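Local atomic coordinates of 4-hydroxy-3-methylbut-2-enyl diphosphate reductase, apicoplast (Plasmodium falciparum, PDB entry 4N7B), a protein that reduces (E)-4-hydroxy-3-methylbut-2-enyl diphosphate to isopentenyl and dimethylallyl diphosphate with an iron-sulfur cluster, in the last step of the MEP pathway of isoprenoid precursor synthesis. Residues I252-K257 against A273-D278. Residues are numbered along the deposited sequence; the frame is centred on the assembly and turned at random. Where two conformers were deposited one is given.
Sequences IYVKHK and AIFIED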
loop_
_atom_site.group_PDB
_atom_site.type_symbol
_atom_site.label_atom_id
_atom_site.label_comp_id
_atom_site.label_asym_id
_atom_site.label_seq_id
_atom_site.Cartn_x
_atom_site.Cartn_y
_atom_site.Cartn_z
ATOM N N ILE A 252 1.573 15.611 17.178
ATOM C CA ILE A 252 2.624 14.812 16.557
ATOM C C ILE A 252 2.501 14.926 15.049
ATOM O O ILE A 252 1.475 14.563 14.469
ATOM C CB ILE A 252 2.519 13.334 16.960
ATOM C CG1 ILE A 252 2.850 13.178 18.442
ATOM C CG2 ILE A 252 3.445 12.475 16.108
ATOM C CD1 ILE A 252 4.263 13.609 18.787
ATOM N N TYR A 253 3.556 15.412 14.410
ATOM C CA TYR A 253 3.497 15.723 12.991
ATOM C C TYR A 253 3.861 14.523 12.140
ATOM O O TYR A 253 4.844 13.836 12.405
ATOM C CB TYR A 253 4.402 16.911 12.676
ATOM C CG TYR A 253 3.835 18.195 13.221
ATOM C CD1 TYR A 253 2.866 18.897 12.517
ATOM C CD2 TYR A 253 4.231 18.685 14.458
ATOM C CE1 TYR A 253 2.328 20.066 13.014
ATOM C CE2 TYR A 253 3.694 19.857 14.966
ATOM C CZ TYR A 253 2.744 20.542 14.237
ATOM O OH TYR A 253 2.199 21.707 14.731
ATOM N N VAL A 254 3.044 14.268 11.125
ATOM C CA VAL A 254 3.279 13.156 10.221
ATOM C C VAL A 254 3.328 13.676 8.799
ATOM O O VAL A 254 2.449 14.418 8.374
ATOM C CB VAL A 254 2.156 12.119 10.309
ATOM C CG1 VAL A 254 2.405 10.989 9.328
ATOM C CG2 VAL A 254 2.024 11.595 11.730
ATOM N N LYS A 255 4.364 13.285 8.069
ATOM C CA LYS A 255 4.523 13.704 6.690
ATOM C C LYS A 255 3.723 12.771 5.777
ATOM O O LYS A 255 4.008 11.582 5.697
ATOM C CB LYS A 255 6.004 13.714 6.323
ATOM C CG LYS A 255 6.282 13.861 4.849
ATOM C CD LYS A 255 5.741 15.153 4.267
ATOM C CE LYS A 255 6.108 15.247 2.782
ATOM N NZ LYS A 255 5.700 16.530 2.131
ATOM N N HIS A 256 2.751 13.368 5.089
ATOM C CA HIS A 256 1.685 12.685 4.346
ATOM C C HIS A 256 0.842 11.789 5.241
ATOM O O HIS A 256 1.232 11.465 6.364
ATOM C CB HIS A 256 2.201 11.890 3.139
ATOM C CG HIS A 256 1.117 11.534 2.165
ATOM N ND1 HIS A 256 0.600 12.448 1.270
ATOM C CD2 HIS A 256 0.423 10.389 1.969
ATOM C CE1 HIS A 256 -0.350 11.875 0.555
ATOM N NE2 HIS A 256 -0.477 10.626 0.960
ATOM N N LYS A 257 -0.323 11.399 4.735
ATOM C CA LYS A 257 -1.215 10.524 5.476
ATOM C C LYS A 257 -0.465 9.230 5.788
ATOM O O LYS A 257 0.206 8.663 4.935
ATOM C CB LYS A 257 -2.495 10.279 4.691
ATOM C CG LYS A 257 -3.322 11.553 4.553
ATOM C CD LYS A 257 -4.632 11.301 3.835
ATOM C CE LYS A 257 -5.584 12.496 3.957
ATOM N NZ LYS A 257 -6.134 12.668 5.342
ATOM N N ALA A 273 -2.568 13.565 16.290
ATOM C CA ALA A 273 -1.659 13.581 15.151
ATOM C C ALA A 273 -2.099 14.640 14.140
ATOM O O ALA A 273 -3.283 14.970 14.037
ATOM C CB ALA A 273 -1.585 12.209 14.488
ATOM N N ILE A 274 -1.134 15.174 13.401
ATOM C CA ILE A 274 -1.425 16.109 12.327
ATOM C C ILE A 274 -0.624 15.725 11.091
ATOM O O ILE A 274 0.609 15.622 11.135
ATOM C CB ILE A 274 -1.088 17.554 12.732
ATOM C CG1 ILE A 274 -1.928 17.973 13.945
ATOM C CG2 ILE A 274 -1.330 18.504 11.566
ATOM C CD1 ILE A 274 -1.482 19.276 14.581
ATOM N N PHE A 275 -1.331 15.511 9.986
ATOM C CA PHE A 275 -0.691 15.115 8.736
ATOM C C PHE A 275 -0.421 16.344 7.886
ATOM O O PHE A 275 -1.327 17.122 7.592
ATOM C CB PHE A 275 -1.570 14.113 7.987
ATOM C CG PHE A 275 -1.953 12.930 8.816
ATOM C CD1 PHE A 275 -3.210 12.835 9.379
ATOM C CD2 PHE A 275 -1.033 11.935 9.074
ATOM C CE1 PHE A 275 -3.549 11.746 10.160
ATOM C CE2 PHE A 275 -1.360 10.855 9.855
ATOM C CZ PHE A 275 -2.621 10.757 10.401
ATOM N N ILE A 276 0.834 16.518 7.496
ATOM C CA ILE A 276 1.248 17.732 6.811
ATOM C C ILE A 276 1.967 17.394 5.520
ATOM O O ILE A 276 2.414 16.267 5.329
ATOM C CB ILE A 276 2.174 18.576 7.720
ATOM C CG1 ILE A 276 3.487 17.839 7.994
ATOM C CG2 ILE A 276 1.487 18.862 9.049
ATOM C CD1 ILE A 276 4.558 18.053 6.941
ATOM N N GLU A 277 2.064 18.371 4.628
ATOM C CA GLU A 277 2.859 18.224 3.414
ATOM C C GLU A 277 3.969 19.259 3.396
ATOM O O GLU A 277 4.985 19.084 2.726
ATOM C CB GLU A 277 1.986 18.385 2.166
ATOM C CG GLU A 277 0.931 17.312 1.996
ATOM C CD GLU A 277 1.516 15.932 1.775
ATOM O OE1 GLU A 277 2.746 15.815 1.568
ATOM O OE2 GLU A 277 0.734 14.951 1.805
ATOM N N ASP A 278 3.770 20.341 4.138
ATOM C CA ASP A 278 4.733 21.423 4.180
ATOM C C ASP A 278 5.474 21.363 5.507
ATOM O O ASP A 278 4.886 21.597 6.563
ATOM C CB ASP A 278 4.017 22.765 4.026
ATOM C CG ASP A 278 4.968 23.903 3.722
ATOM O OD1 ASP A 278 6.054 23.958 4.338
ATOM O OD2 ASP A 278 4.625 24.745 2.864
#
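The imidazole of His256 receives the carboxylate of Glu277 at its edge: in the conformer given, ND1 bonds to the syn lone pair of OE2, with the oxygen 23° out of the ring plane and the two planes turned 58° apart; the length, 2.6 Å, is doubtful. Tyr253 also has its edge engaged, CG2 of Ile276 lying in the ring plane 3.7 Å from CD1. On the opposite face of the two strands, the Phe275 ring is approached obliquely by Val254, whose CB lies 3.4 Å from CD2. Lys255, its chain bent at chi2 (61°), brings NZ to both the carbonyl O of Glu277, at 2.7 Å, and OE1, at 3.1 Å, the latter a salt bridge. Strands 252-255 and 273-276 run parallel, joined through helix 262-271 as a beta-alpha-beta unit at one border of a four-stranded sheet. Ile276 N to Val254 O, at 2.8 Å, belongs to this pairing, which His256 N to Ile276 O, at 2.9 Å, extends by one residue. Two grips, one on each oxygen, should limit the carboxylate's rotation. Glu277 would orient the imidazole with ND1 as donor, backing His256, the probable second-shell residue whose NE2 bonds NE2 of His260, a substrate-binding residue by similarity.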